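Local atomic coordinates of pyrethroid hydrolase (Sphingobium faniae, PDB entry 5Y5R), a protein that hydrolyses the ester bond of pyrethroid insecticides such as cypermethrin and permethrin, splitting them into an alcohol and a cyclopropanecarboxylic acid. Residues M156-G161 against P227-P232; G16-A21 against A231-M236; Y196-D201 against V221-L226. All blocks are in the same frame, centred on the assembly; numbering follows the deposited sequence.

In the fold
Interactions 1 and 2 meet on one stretch, sharing Ala-231 and Pro-232 at the start of helix 232-235. Interaction 1 is buried beside the ligand and mainly polar, a carboxylate held by backbone N-H groups. Interaction 2, also buried, brings the loop after strand 3-9 against the same helix through tyrosines, a cysteine and a shared water. Interaction 3 is partly buried, a pairing of strands at one margin of the parallel sheet, with regular backbone bonds and a glutamate-serine hydrogen bond on the face toward helix 207-216. Its strand 222-226 runs directly into the loop of interaction 1, where Ala-228 O probably accepts a hydrogen bond from Asp-201 N, so the sheet edge and the histidine loop are tied together.

Interaction 1 of 3, residues M156-G161 against P227-P232; sequences MGDYPG and PASHAP. With 8NL ((2-methyl-3-phenyl-phenyl)methyl (1~{S})-3-[(~{E})-2-chloranyl-3,3,3-tris(fluoranyl)prop-1-enyl]-2,2-dimethyl-cyclopropane-1-carboxylate), chain G.
Asp-158 reaches into the backbone of the loop Pro-227 to Pro-232, which in this alpha/beta hydrolase carries the probable charge-relay histidine, His-230. Its OD1 accepts from Ser-229 N at 3.2 Å through the syn lone pair, a rather bent bond. OD2 takes the N-H of Ala-231, the N-cap residue of helix 232-235, at 3.1 Å and nearly straight, although the place of OD2 is doubtful because Ser-229 OG is modelled too close to it. Ser-235, from the same helix, gives OD1 a further hydrogen bond. With these N-H groups around it and a helix start beside it, the carboxylate probably has its negative charge eased. Between the two bonded residues sits His-230, whose backbone is thus held from both neighbours. A chi1 of -168° swings the imidazole away from its own backbone N and out to the ligand, where NE2 donates to O of 8NL at 3.3 Å with an N-H...O angle of 149°. That atom is the bridging ester oxygen, on the leaving-alcohol side, and the benzylic C13 lies in the plane of the ring at its edge. ND1 is bonded to Asp-202, and Ser-78 also holds 8NL, consistent with a Ser-His-Asp triad. Asp-158 itself is presented by a type I turn from Met-156 to Tyr-159, closed by Tyr-159 N to Met-156 O at 3.2 Å. Ala-228 CB packs against the carboxylate, 3.8 Å from Asp-158 OD1, while the methyl of Ala-231 makes an apolar contact beside the aspartate chain, CB to CB 4.1 Å.

Interaction 2 of 3, residues G16-A21 against A231-M236; sequences GACYDA and APYYSM
One water joins Cys-18, Ala-21 and Tyr-233. It donates to Cys-18 O at 2.6 Å and to Tyr-233 O at 3.0 Å, and accepts from Ala-21 N at 2.8 Å, so three backbone groups that do not bond to one another directly are satisfied through a single molecule. The carbonyl of Cys-18 is also hemmed in by rings, with Tyr-233 CD2 3.0 Å from Cys-18 O and the CE1 corner of Tyr-234 a little farther off. From the same residue the side chain presses on Tyr-233: Cys-18 CB meets CE2, and SG stands 4.2 Å from the ring centroid, 32° off the normal, an oblique sulfur-aromatic contact. Tyr-233 is turned toward this loop by a chi1 of 49°, which sets its CG between the backbone N and the carbonyl carbon. The Tyr-19 ring meets it at a slant, centroids 5.2 Å apart and planes at 41°, an oblique aromatic pair. Within the helix, Tyr-233 CE2 sits 3.6 Å above the centre of the Tyr-234 ring, so the two consecutive tyrosines brace each other. Outside the pair, Tyr-19 OH bonds to Ile-9 O and Tyr-234 OH to His-169, while His-77 meets the Tyr-233 ring edge-to-face. The side chain of Tyr-233 comes, through its hydroxyl, to about 4 Å from 8NL (nearest atoms), and the whole arrangement joins the loop after strand 3-9 to the short helix that follows His-230 in the chain, two parts of the alpha/beta hydrolase fold that come together at its active site.

Interaction 3 of 3, residues Y196-D201 against V221-L226; sequences YIEALD and VAVVSL
Tyr-196 opens the pairing with its N-H on Ala-222 O at 2.8 Å, and its carbonyl takes Val-224 N in return; the ring leads off to helix 207-216, and its OH bonds to Ala-103 O. Ile-197 turns to the other face. There its CG1 lies alongside Val-224 CG2 at 3.7 Å, and its CG2 meets Leu-226 CG at 3.5 Å. Glu-198 continues the parallel pattern, donating to Val-224 O and accepting from Leu-226 N, each at 2.9 Å. Its side chain, extended beyond CG, runs past Val-223 CG2 to place OE1 2.6 Å from Ser-225 OG, whose hydroxyl donates from 36° out of the carboxylate plane, while OE2 makes a salt bridge to Arg-211. With an alanine here, Ser-225 and Arg-211 would probably be left without their carboxylate partner, and Val-223 would lose the chain beside it. Finally Leu-200 N reaches Leu-226 O at 2.8 Å, just past the strand. The strands and helix 207-216 form a beta-alpha-beta unit of the alpha/beta hydrolase sheet. The Ile-197, Val-224 and Leu-226 face is apolar, whereas on the Glu-198 face a carboxylate shared by Ser-225 and Arg-211 joins edge strand 222-226 to helix 207-216.

Interaction 1 of 3, residues M156-G161 against P227-P232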
HETATM    1  N   MSE A 156       4.798 -12.609  -6.882  1.00 25.96           N
HETATM    2  CA  MSE A 156       5.680 -11.948  -7.889  1.00 22.65           C
HETATM    3  C   MSE A 156       5.399 -12.419  -9.320  1.00 23.40           C
HETATM    4  O   MSE A 156       6.261 -12.359 -10.211  1.00 28.40           O
HETATM    5  CB  MSE A 156       7.166 -12.214  -7.594  1.00 22.80           C
HETATM    6  CG  MSE A 156       7.692 -11.795  -6.209  1.00 27.00           C
HETATM    7 SE   MSE A 156       9.275 -12.868  -5.659  1.00 47.24          SE
HETATM    8  CE  MSE A 156       8.366 -14.021  -4.306  1.00 20.61           C
ATOM      9  N   GLY A 157       4.197 -12.940  -9.536  1.00 23.22           N
ATOM     10  CA  GLY A 157       3.807 -13.396 -10.852  1.00 24.16           C
ATOM     11  C   GLY A 157       3.753 -12.293 -11.892  1.00 27.90           C
ATOM     12  O   GLY A 157       3.785 -12.587 -13.088  1.00 22.13           O
ATOM     13  N   ASP A 158       3.556 -11.043 -11.457  1.00 29.70           N
ATOM     14  CA  ASP A 158       3.506  -9.875 -12.333  1.00 24.47           C
ATOM     15  C   ASP A 158       4.874  -9.384 -12.778  1.00 30.61           C
ATOM     16  O   ASP A 158       4.924  -8.424 -13.564  1.00 31.78           O
ATOM     17  CB  ASP A 158       2.773  -8.713 -11.676  1.00 26.33           C
ATOM     18  CG  ASP A 158       1.287  -8.971 -11.525  1.00 23.77           C
ATOM     19  OD1 ASP A 158       0.526  -8.623 -12.459  1.00 25.74           O
ATOM     20  OD2 ASP A 158       0.883  -9.498 -10.477  1.00 28.59           O
ATOM     21  N   TYR A 159       5.981  -9.939 -12.243  1.00 28.13           N
ATOM     22  CA  TYR A 159       7.289  -9.394 -12.606  1.00 27.67           C
ATOM     23  C   TYR A 159       7.588  -9.718 -14.069  1.00 30.65           C
ATOM     24  O   TYR A 159       7.522 -10.895 -14.459  1.00 29.70           O
ATOM     25  CB  TYR A 159       8.405  -9.939 -11.702  1.00 21.72           C
ATOM     26  CG  TYR A 159       9.708  -9.173 -11.901  1.00 27.32           C
ATOM     27  CD1 TYR A 159       9.847  -7.876 -11.423  1.00 23.26           C
ATOM     28  CD2 TYR A 159      10.760  -9.718 -12.617  1.00 29.32           C
ATOM     29  CE1 TYR A 159      11.000  -7.152 -11.607  1.00 23.61           C
ATOM     30  CE2 TYR A 159      11.928  -9.001 -12.819  1.00 24.27           C
ATOM     31  CZ  TYR A 159      12.045  -7.720 -12.311  1.00 26.38           C
ATOM     32  OH  TYR A 159      13.190  -6.988 -12.505  1.00 22.18           O
ATOM     33  N   PRO A 160       7.943  -8.717 -14.898  1.00 34.28           N
ATOM     34  CA  PRO A 160       8.255  -9.027 -16.295  1.00 28.00           C
ATOM     35  C   PRO A 160       9.424 -10.015 -16.434  1.00 41.86           C
ATOM     36  O   PRO A 160      10.275 -10.101 -15.609  1.00 37.81           O
ATOM     37  CB  PRO A 160       8.619  -7.669 -16.891  1.00 27.63           C
ATOM     38  CG  PRO A 160       8.109  -6.660 -15.956  1.00 32.60           C
ATOM     39  CD  PRO A 160       8.123  -7.291 -14.601  1.00 28.04           C
ATOM     40  N   GLY A 161       9.455 -10.757 -17.510  1.00 46.51           N
ATOM     41  CA  GLY A 161      10.511 -11.739 -17.660  1.00 50.28           C
ATOM     42  C   GLY A 161      10.403 -12.766 -16.561  1.00 48.57           C
ATOM     43  O   GLY A 161       9.482 -13.558 -16.577  1.00 45.79           O
ATOM     44  N   PRO A 227      -6.422  -5.334 -15.154  1.00 20.60           N
ATOM     45  CA  PRO A 227      -6.383  -6.796 -15.348  1.00 14.75           C
ATOM     46  C   PRO A 227      -5.053  -7.429 -14.923  1.00 19.21           C
ATOM     47  O   PRO A 227      -4.373  -8.082 -15.713  1.00 17.22           O
ATOM     48  CB  PRO A 227      -6.615  -6.918 -16.855  1.00 20.29           C
ATOM     49  CG  PRO A 227      -5.959  -5.668 -17.417  1.00 19.06           C
ATOM     50  CD  PRO A 227      -6.076  -4.595 -16.381  1.00 21.52           C
ATOM     51  N   ALA A 228      -4.693  -7.267 -13.646  1.00 20.75           N
ATOM     52  CA  ALA A 228      -3.382  -7.663 -13.128  1.00 20.07           C
ATOM     53  C   ALA A 228      -3.510  -8.509 -11.857  1.00 19.68           C
ATOM     54  O   ALA A 228      -4.518  -8.453 -11.155  1.00 16.35           O
ATOM     55  CB  ALA A 228      -2.541  -6.437 -12.818  1.00 20.20           C
ATOM     56  N   SER A 229      -2.448  -9.244 -11.517  1.00 22.21           N
ATOM     57  CA  SER A 229      -2.444  -9.910 -10.217  1.00 24.70           C
ATOM     58  C   SER A 229      -1.826  -8.976  -9.193  1.00 24.51           C
ATOM     59  O   SER A 229      -1.984  -7.758  -9.313  1.00 20.35           O
ATOM     60  CB  SER A 229      -1.739 -11.273 -10.233  1.00 23.04           C
ATOM     61  OG  SER A 229      -0.452 -11.239 -10.801  1.00 29.78           O
ATOM     62  N   HIS A 230      -1.122  -9.527  -8.190  1.00 22.75           N
ATOM     63  CA  HIS A 230      -0.848  -8.785  -6.959  1.00 18.93           C
ATOM     64  C   HIS A 230      -0.041  -7.499  -7.164  1.00 20.88           C
ATOM     65  O   HIS A 230      -0.153  -6.570  -6.360  1.00 18.70           O
ATOM     66  CB  HIS A 230      -0.103  -9.676  -5.949  1.00 21.85           C
ATOM     67  CG  HIS A 230      -0.050  -9.076  -4.577  1.00 20.50           C
ATOM     68  ND1 HIS A 230      -1.169  -8.559  -3.957  1.00 18.53           N
ATOM     69  CD2 HIS A 230       0.990  -8.810  -3.756  1.00 22.20           C
ATOM     70  CE1 HIS A 230      -0.829  -8.055  -2.786  1.00 18.82           C
ATOM     71  NE2 HIS A 230       0.478  -8.175  -2.647  1.00 21.18           N
ATOM     72  N   ALA A 231       0.785  -7.415  -8.201  1.00 17.72           N
ATOM     73  CA  ALA A 231       1.761  -6.327  -8.315  1.00 18.72           C
ATOM     74  C   ALA A 231       1.644  -5.614  -9.661  1.00 19.14           C
ATOM     75  O   ALA A 231       2.474  -5.813 -10.559  1.00 20.78           O
ATOM     76  CB  ALA A 231       3.176  -6.861  -8.090  1.00 16.54           C
ATOM     77  N   PRO A 232       0.625  -4.772  -9.839  1.00 21.09           N
ATOM     78  CA  PRO A 232       0.492  -4.081 -11.132  1.00 17.60           C
ATOM     79  C   PRO A 232       1.689  -3.178 -11.445  1.00 15.69           C
ATOM     80  O   PRO A 232       1.956  -2.902 -12.623  1.00 23.59           O
ATOM     81  CB  PRO A 232      -0.807  -3.269 -10.965  1.00 15.98           C
ATOM     82  CG  PRO A 232      -1.479  -3.806  -9.748  1.00 20.15           C
ATOM     83  CD  PRO A 232      -0.382  -4.318  -8.864  1.00 18.54           C
TER
HETATM   84  C   8NL G 301       4.948  -9.853   0.787  1.00 19.02           C
HETATM   85  C8  8NL G 301       8.405 -11.009  -0.994  1.00 19.77           C
HETATM   86  C9  8NL G 301       9.362 -11.935  -0.591  1.00 20.80           C
HETATM   87  C10 8NL G 301       8.978 -13.201  -0.171  1.00 20.64           C
HETATM   88  C11 8NL G 301       7.614 -13.483  -0.179  1.00 26.29           C
HETATM   89  C12 8NL G 301       6.670 -12.541  -0.590  1.00 16.22           C
HETATM   90  C13 8NL G 301       3.241  -7.663  -0.459  1.00 20.51           C
HETATM   91  O   8NL G 301       2.146  -8.364   0.177  1.00 26.62           O
HETATM   92 CL   8NL G 301      -2.025 -11.569   5.014  1.00 67.16          CL
HETATM   93  C21 8NL G 301      -0.976 -10.418   4.183  1.00 36.44           C
HETATM   94  C22 8NL G 301       0.515 -10.571   4.372  1.00 35.78           C
HETATM   95  F2  8NL G 301       1.020 -11.073   3.259  1.00 35.82           F
HETATM   96  F1  8NL G 301       1.120  -9.439   4.673  1.00 42.35           F
HETATM   97  F   8NL G 301       0.700 -11.410   5.370  1.00 31.88           F
HETATM   98  C20 8NL G 301      -1.508  -9.493   3.384  1.00 29.03           C
HETATM   99  C16 8NL G 301      -0.646  -8.468   2.679  1.00 32.58           C
HETATM  100  C17 8NL G 301      -1.536  -7.826   1.620  1.00 26.84           C
HETATM  101  C18 8NL G 301      -1.706  -6.587   2.488  1.00 31.23           C
HETATM  102  C19 8NL G 301      -2.836  -8.601   1.354  1.00 27.14           C
HETATM  103  C15 8NL G 301      -0.220  -8.550   1.217  1.00 32.19           C
HETATM  104  C14 8NL G 301       1.068  -7.749   1.005  1.00 26.42           C
HETATM  105  O1  8NL G 301       1.219  -6.659   1.561  1.00 24.06           O
HETATM  106  C2  8NL G 301       4.309  -8.484  -1.200  1.00 21.85           C
HETATM  107  C3  8NL G 301       4.505  -8.155  -2.535  1.00 21.87           C
HETATM  108  C4  8NL G 301       5.441  -8.814  -3.331  1.00 17.32           C
HETATM  109  C5  8NL G 301       6.246  -9.808  -2.781  1.00 20.19           C
HETATM  110  C6  8NL G 301       6.097 -10.182  -1.452  1.00 21.04           C
HETATM  111  C1  8NL G 301       5.129  -9.505  -0.654  1.00 20.50           C
HETATM  112  C7  8NL G 301       7.047 -11.274  -0.989  1.00 18.30           C

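Interaction 2 of 3, residues G16-A21 against A231-M236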
ATOM      1  N   GLY A  16      10.761   0.796  -1.108  1.00 21.65           N
ATOM      2  CA  GLY A  16      10.300   1.766  -2.102  1.00 18.57           C
ATOM      3  C   GLY A  16      10.729   1.459  -3.525  1.00 19.77           C
ATOM      4  O   GLY A  16       9.997   1.751  -4.479  1.00 21.70           O
ATOM      5  N   ALA A  17      11.868   0.792  -3.686  1.00 21.14           N
ATOM      6  CA  ALA A  17      12.392   0.466  -5.006  1.00 22.07           C
ATOM      7  C   ALA A  17      11.459  -0.406  -5.840  1.00 20.54           C
ATOM      8  O   ALA A  17      11.664  -0.512  -7.062  1.00 20.81           O
ATOM      9  CB  ALA A  17      13.757  -0.223  -4.868  1.00 19.89           C
ATOM     10  N   CYS A  18      10.470  -1.067  -5.228  1.00 20.98           N
ATOM     11  CA  CYS A  18       9.555  -1.872  -6.029  1.00 16.74           C
ATOM     12  C   CYS A  18       8.783  -1.048  -7.039  1.00 16.89           C
ATOM     13  O   CYS A  18       8.298  -1.613  -8.018  1.00 16.66           O
ATOM     14  CB  CYS A  18       8.546  -2.645  -5.158  1.00 18.38           C
ATOM     15  SG  CYS A  18       7.228  -1.684  -4.348  1.00 23.55           S
ATOM     16  N   TYR A  19       8.697   0.254  -6.839  1.00 20.40           N
ATOM     17  CA  TYR A  19       8.016   1.202  -7.723  1.00 20.00           C
ATOM     18  C   TYR A  19       8.905   1.752  -8.840  1.00 23.47           C
ATOM     19  O   TYR A  19       8.477   2.672  -9.557  1.00 22.77           O
ATOM     20  CB  TYR A  19       7.468   2.359  -6.879  1.00 17.79           C
ATOM     21  CG  TYR A  19       6.252   1.979  -6.035  1.00 18.39           C
ATOM     22  CD1 TYR A  19       4.980   1.825  -6.625  1.00 17.34           C
ATOM     23  CD2 TYR A  19       6.357   1.782  -4.675  1.00 15.54           C
ATOM     24  CE1 TYR A  19       3.841   1.458  -5.845  1.00 14.11           C
ATOM     25  CE2 TYR A  19       5.251   1.447  -3.910  1.00 17.90           C
ATOM     26  CZ  TYR A  19       4.006   1.279  -4.490  1.00 20.65           C
ATOM     27  OH  TYR A  19       2.935   0.919  -3.686  1.00 13.28           O
ATOM     28  N   ASP A  20      10.106   1.181  -9.032  1.00 22.74           N
ATOM     29  CA  ASP A  20      11.080   1.738  -9.964  1.00 20.88           C
ATOM     30  C   ASP A  20      10.540   1.859 -11.387  1.00 27.12           C
ATOM     31  O   ASP A  20      10.971   2.741 -12.136  1.00 27.14           O
ATOM     32  CB  ASP A  20      12.347   0.883  -9.969  1.00 25.37           C
ATOM     33  CG  ASP A  20      13.273   1.223  -8.843  1.00 25.96           C
ATOM     34  OD1 ASP A  20      12.996   2.197  -8.095  1.00 25.31           O
ATOM     35  OD2 ASP A  20      14.301   0.521  -8.711  1.00 31.01           O
ATOM     36  N   ALA A  21       9.574   1.029 -11.781  1.00 25.72           N
ATOM     37  CA  ALA A  21       9.085   1.177 -13.146  1.00 24.80           C
ATOM     38  C   ALA A  21       8.073   2.310 -13.284  1.00 25.31           C
ATOM     39  O   ALA A  21       7.890   2.844 -14.380  1.00 31.54           O
ATOM     40  CB  ALA A  21       8.452  -0.132 -13.615  1.00 27.11           C
ATOM     41  N   ALA A 231       0.785  -7.415  -8.201  1.00 17.72           N
ATOM     42  CA  ALA A 231       1.761  -6.327  -8.315  1.00 18.72           C
ATOM     43  C   ALA A 231       1.644  -5.614  -9.661  1.00 19.14           C
ATOM     44  O   ALA A 231       2.474  -5.813 -10.559  1.00 20.78           O
ATOM     45  CB  ALA A 231       3.176  -6.861  -8.090  1.00 16.54           C
ATOM     46  N   PRO A 232       0.625  -4.772  -9.839  1.00 21.09           N
ATOM     47  CA  PRO A 232       0.492  -4.081 -11.132  1.00 17.60           C
ATOM     48  C   PRO A 232       1.689  -3.178 -11.445  1.00 15.69           C
ATOM     49  O   PRO A 232       1.956  -2.902 -12.623  1.00 23.59           O
ATOM     50  CB  PRO A 232      -0.807  -3.269 -10.965  1.00 15.98           C
ATOM     51  CG  PRO A 232      -1.479  -3.806  -9.748  1.00 20.15           C
ATOM     52  CD  PRO A 232      -0.382  -4.318  -8.864  1.00 18.54           C
ATOM     53  N   TYR A 233       2.405  -2.684 -10.430  1.00 19.90           N
ATOM     54  CA  TYR A 233       3.594  -1.852 -10.694  1.00 21.13           C
ATOM     55  C   TYR A 233       4.711  -2.620 -11.405  1.00 17.55           C
ATOM     56  O   TYR A 233       5.642  -1.992 -11.938  1.00 15.71           O
ATOM     57  CB  TYR A 233       4.147  -1.233  -9.396  1.00 14.59           C
ATOM     58  CG  TYR A 233       4.336  -2.210  -8.252  1.00 18.61           C
ATOM     59  CD1 TYR A 233       3.291  -2.488  -7.369  1.00 13.04           C
ATOM     60  CD2 TYR A 233       5.552  -2.848  -8.053  1.00 13.61           C
ATOM     61  CE1 TYR A 233       3.450  -3.372  -6.356  1.00 16.42           C
ATOM     62  CE2 TYR A 233       5.723  -3.729  -7.031  1.00 15.13           C
ATOM     63  CZ  TYR A 233       4.684  -3.980  -6.179  1.00 19.73           C
ATOM     64  OH  TYR A 233       4.853  -4.865  -5.178  1.00 17.80           O
ATOM     65  N   TYR A 234       4.658  -3.950 -11.410  1.00 22.59           N
ATOM     66  CA  TYR A 234       5.552  -4.745 -12.244  1.00 22.07           C
ATOM     67  C   TYR A 234       4.982  -5.029 -13.629  1.00 19.66           C
ATOM     68  O   TYR A 234       5.729  -5.046 -14.606  1.00 21.01           O
ATOM     69  CB  TYR A 234       5.891  -6.071 -11.570  1.00 21.69           C
ATOM     70  CG  TYR A 234       6.808  -6.011 -10.369  1.00 22.11           C
ATOM     71  CD1 TYR A 234       7.715  -4.965 -10.173  1.00 17.73           C
ATOM     72  CD2 TYR A 234       6.757  -7.034  -9.412  1.00 19.12           C
ATOM     73  CE1 TYR A 234       8.558  -4.941  -9.021  1.00 17.19           C
ATOM     74  CE2 TYR A 234       7.572  -7.034  -8.305  1.00 19.02           C
ATOM     75  CZ  TYR A 234       8.460  -6.022  -8.091  1.00 19.31           C
ATOM     76  OH  TYR A 234       9.209  -6.099  -6.943  1.00 20.75           O
ATOM     77  N   SER A 235       3.692  -5.338 -13.753  1.00 22.18           N
ATOM     78  CA  SER A 235       3.218  -5.834 -15.043  1.00 19.47           C
ATOM     79  C   SER A 235       2.646  -4.759 -15.953  1.00 19.10           C
ATOM     80  O   SER A 235       2.701  -4.943 -17.168  1.00 21.19           O
ATOM     81  CB  SER A 235       2.180  -6.944 -14.870  1.00 21.26           C
ATOM     82  OG  SER A 235       1.150  -6.504 -14.045  1.00 17.48           O
HETATM   83  N   MSE A 236       2.099  -3.661 -15.427  1.00 17.22           N
HETATM   84  CA  MSE A 236       1.631  -2.581 -16.320  1.00 20.42           C
HETATM   85  C   MSE A 236       1.879  -1.189 -15.750  1.00 15.19           C
HETATM   86  O   MSE A 236       0.942  -0.428 -15.490  1.00 18.92           O
HETATM   87  CB  MSE A 236       0.140  -2.770 -16.617  1.00 17.01           C
HETATM   88  CG  MSE A 236      -0.622  -3.206 -15.382  1.00 18.51           C
HETATM   89 SE   MSE A 236      -2.472  -3.776 -15.797  0.65 26.76          SE
HETATM   90  CE  MSE A 236      -2.220  -5.529 -16.490  1.00 19.20           C
TER
HETATM   91  O   HOH W   1       8.120  -1.069 -10.552  1.00 17.40           O

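Interaction 3 of 3, residues Y196-D201 against V221-L226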
ATOM      1  N   TYR A 196      -9.797   3.621  -5.308  1.00 16.02           N
ATOM      2  CA  TYR A 196      -9.356   2.239  -5.212  1.00 20.42           C
ATOM      3  C   TYR A 196      -9.030   1.721  -6.610  1.00 19.43           C
ATOM      4  O   TYR A 196      -9.889   1.715  -7.490  1.00 20.48           O
ATOM      5  CB  TYR A 196     -10.423   1.347  -4.568  1.00 19.63           C
ATOM      6  CG  TYR A 196      -9.846   0.076  -3.960  1.00 21.66           C
ATOM      7  CD1 TYR A 196      -9.576  -1.037  -4.736  1.00 16.89           C
ATOM      8  CD2 TYR A 196      -9.543   0.018  -2.614  1.00 20.23           C
ATOM      9  CE1 TYR A 196      -9.034  -2.194  -4.163  1.00 23.67           C
ATOM     10  CE2 TYR A 196      -9.004  -1.119  -2.043  1.00 19.68           C
ATOM     11  CZ  TYR A 196      -8.748  -2.213  -2.810  1.00 18.94           C
ATOM     12  OH  TYR A 196      -8.198  -3.318  -2.200  1.00 23.11           O
ATOM     13  N   ILE A 197      -7.800   1.268  -6.805  1.00 20.37           N
ATOM     14  CA  ILE A 197      -7.400   0.593  -8.038  1.00 16.45           C
ATOM     15  C   ILE A 197      -7.379  -0.890  -7.735  1.00 22.44           C
ATOM     16  O   ILE A 197      -6.497  -1.356  -7.004  1.00 19.02           O
ATOM     17  CB  ILE A 197      -6.027   1.068  -8.548  1.00 16.81           C
ATOM     18  CG1 ILE A 197      -6.008   2.585  -8.724  1.00 21.95           C
ATOM     19  CG2 ILE A 197      -5.675   0.353  -9.858  1.00 13.22           C
ATOM     20  CD1 ILE A 197      -4.749   3.109  -9.391  1.00 20.28           C
ATOM     21  N   GLU A 198      -8.369  -1.619  -8.265  1.00 19.09           N
ATOM     22  CA  GLU A 198      -8.459  -3.053  -8.078  1.00 19.88           C
ATOM     23  C   GLU A 198      -7.503  -3.734  -9.035  1.00 21.34           C
ATOM     24  O   GLU A 198      -7.340  -3.308 -10.183  1.00 16.44           O
ATOM     25  CB  GLU A 198      -9.870  -3.602  -8.379  1.00 18.43           C
ATOM     26  CG  GLU A 198     -11.056  -2.873  -7.835  1.00 21.66           C
ATOM     27  CD  GLU A 198     -12.383  -3.446  -8.393  1.00 20.29           C
ATOM     28  OE1 GLU A 198     -12.473  -3.735  -9.607  1.00 23.53           O
ATOM     29  OE2 GLU A 198     -13.331  -3.616  -7.620  1.00 25.37           O
ATOM     30  N   ALA A 199      -6.922  -4.828  -8.573  1.00 20.40           N
ATOM     31  CA  ALA A 199      -6.173  -5.779  -9.392  1.00 18.55           C
ATOM     32  C   ALA A 199      -7.076  -7.000  -9.557  1.00 21.12           C
ATOM     33  O   ALA A 199      -7.282  -7.745  -8.592  1.00 14.54           O
ATOM     34  CB  ALA A 199      -4.846  -6.131  -8.727  1.00 18.16           C
ATOM     35  N   LEU A 200      -7.683  -7.152 -10.750  1.00 19.39           N
ATOM     36  CA  LEU A 200      -8.752  -8.134 -10.941  1.00 19.96           C
ATOM     37  C   LEU A 200      -8.315  -9.576 -10.670  1.00 23.03           C
ATOM     38  O   LEU A 200      -9.131 -10.391 -10.211  1.00 20.66           O
ATOM     39  CB  LEU A 200      -9.318  -8.018 -12.344  1.00 18.14           C
ATOM     40  CG  LEU A 200     -10.003  -6.665 -12.554  1.00 25.94           C
ATOM     41  CD1 LEU A 200     -10.385  -6.438 -14.023  1.00 21.25           C
ATOM     42  CD2 LEU A 200     -11.227  -6.591 -11.661  1.00 19.08           C
ATOM     43  N   ASP A 201      -7.064  -9.935 -10.971  1.00 20.43           N
ATOM     44  CA  ASP A 201      -6.644 -11.327 -10.844  1.00 19.42           C
ATOM     45  C   ASP A 201      -5.758 -11.564  -9.625  1.00 19.10           C
ATOM     46  O   ASP A 201      -4.965 -12.505  -9.617  1.00 18.36           O
ATOM     47  CB  ASP A 201      -5.947 -11.822 -12.112  1.00 19.20           C
ATOM     48  CG  ASP A 201      -6.826 -11.683 -13.357  1.00 25.35           C
ATOM     49  OD1 ASP A 201      -8.039 -11.424 -13.195  1.00 22.59           O
ATOM     50  OD2 ASP A 201      -6.325 -11.868 -14.499  1.00 25.69           O
ATOM     51  N   VAL A 221     -16.115   5.897  -2.761  1.00 24.40           N
ATOM     52  CA  VAL A 221     -14.771   5.491  -3.148  1.00 25.47           C
ATOM     53  C   VAL A 221     -14.797   5.335  -4.660  1.00 22.59           C
ATOM     54  O   VAL A 221     -15.524   4.480  -5.178  1.00 19.70           O
ATOM     55  CB  VAL A 221     -14.338   4.162  -2.494  1.00 19.92           C
ATOM     56  CG1 VAL A 221     -12.962   3.728  -3.006  1.00 19.01           C
ATOM     57  CG2 VAL A 221     -14.366   4.237  -0.990  1.00 23.93           C
ATOM     58  N   ALA A 222     -14.009   6.144  -5.367  1.00 18.57           N
ATOM     59  CA  ALA A 222     -13.887   5.947  -6.802  1.00 23.48           C
ATOM     60  C   ALA A 222     -13.113   4.662  -7.066  1.00 25.74           C
ATOM     61  O   ALA A 222     -12.326   4.203  -6.224  1.00 24.99           O
ATOM     62  CB  ALA A 222     -13.187   7.140  -7.458  1.00 23.75           C
ATOM     63  N   VAL A 223     -13.343   4.059  -8.232  1.00 24.29           N
ATOM     64  CA  VAL A 223     -12.734   2.764  -8.520  1.00 25.32           C
ATOM     65  C   VAL A 223     -12.307   2.699  -9.982  1.00 27.14           C
ATOM     66  O   VAL A 223     -13.060   3.086 -10.875  1.00 28.86           O
ATOM     67  CB  VAL A 223     -13.701   1.610  -8.176  1.00 23.23           C
ATOM     68  CG1 VAL A 223     -14.956   1.722  -8.995  1.00 34.97           C
ATOM     69  CG2 VAL A 223     -13.020   0.258  -8.385  1.00 23.45           C
ATOM     70  N   VAL A 224     -11.083   2.240 -10.227  1.00 21.88           N
ATOM     71  CA  VAL A 224     -10.670   1.791 -11.548  1.00 22.00           C
ATOM     72  C   VAL A 224     -10.128   0.374 -11.418  1.00 24.38           C
ATOM     73  O   VAL A 224      -9.574  -0.022 -10.386  1.00 23.78           O
ATOM     74  CB  VAL A 224      -9.667   2.750 -12.241  1.00 27.73           C
ATOM     75  CG1 VAL A 224     -10.140   4.177 -12.121  1.00 27.98           C
ATOM     76  CG2 VAL A 224      -8.315   2.646 -11.630  1.00 25.02           C
ATOM     77  N   SER A 225     -10.360  -0.418 -12.447  1.00 22.69           N
ATOM     78  CA  SER A 225     -10.018  -1.834 -12.433  1.00 20.01           C
ATOM     79  C   SER A 225      -8.877  -2.088 -13.400  1.00 25.12           C
ATOM     80  O   SER A 225      -8.915  -1.613 -14.537  1.00 24.50           O
ATOM     81  CB  SER A 225     -11.226  -2.682 -12.841  1.00 23.44           C
ATOM     82  OG  SER A 225     -12.288  -2.500 -11.936  1.00 23.88           O
ATOM     83  N   LEU A 226      -7.866  -2.839 -12.947  1.00 18.03           N
ATOM     84  CA  LEU A 226      -6.751  -3.245 -13.779  1.00 21.45           C
ATOM     85  C   LEU A 226      -6.758  -4.759 -13.913  1.00 21.14           C
ATOM     86  O   LEU A 226      -7.068  -5.451 -12.936  1.00 19.72           O
ATOM     87  CB  LEU A 226      -5.423  -2.818 -13.159  1.00 20.46           C
ATOM     88  CG  LEU A 226      -5.103  -1.358 -12.912  1.00 23.28           C
ATOM     89  CD1 LEU A 226      -3.678  -1.308 -12.343  1.00 18.97           C
ATOM     90  CD2 LEU A 226      -5.235  -0.528 -14.187  1.00 23.74           C
TER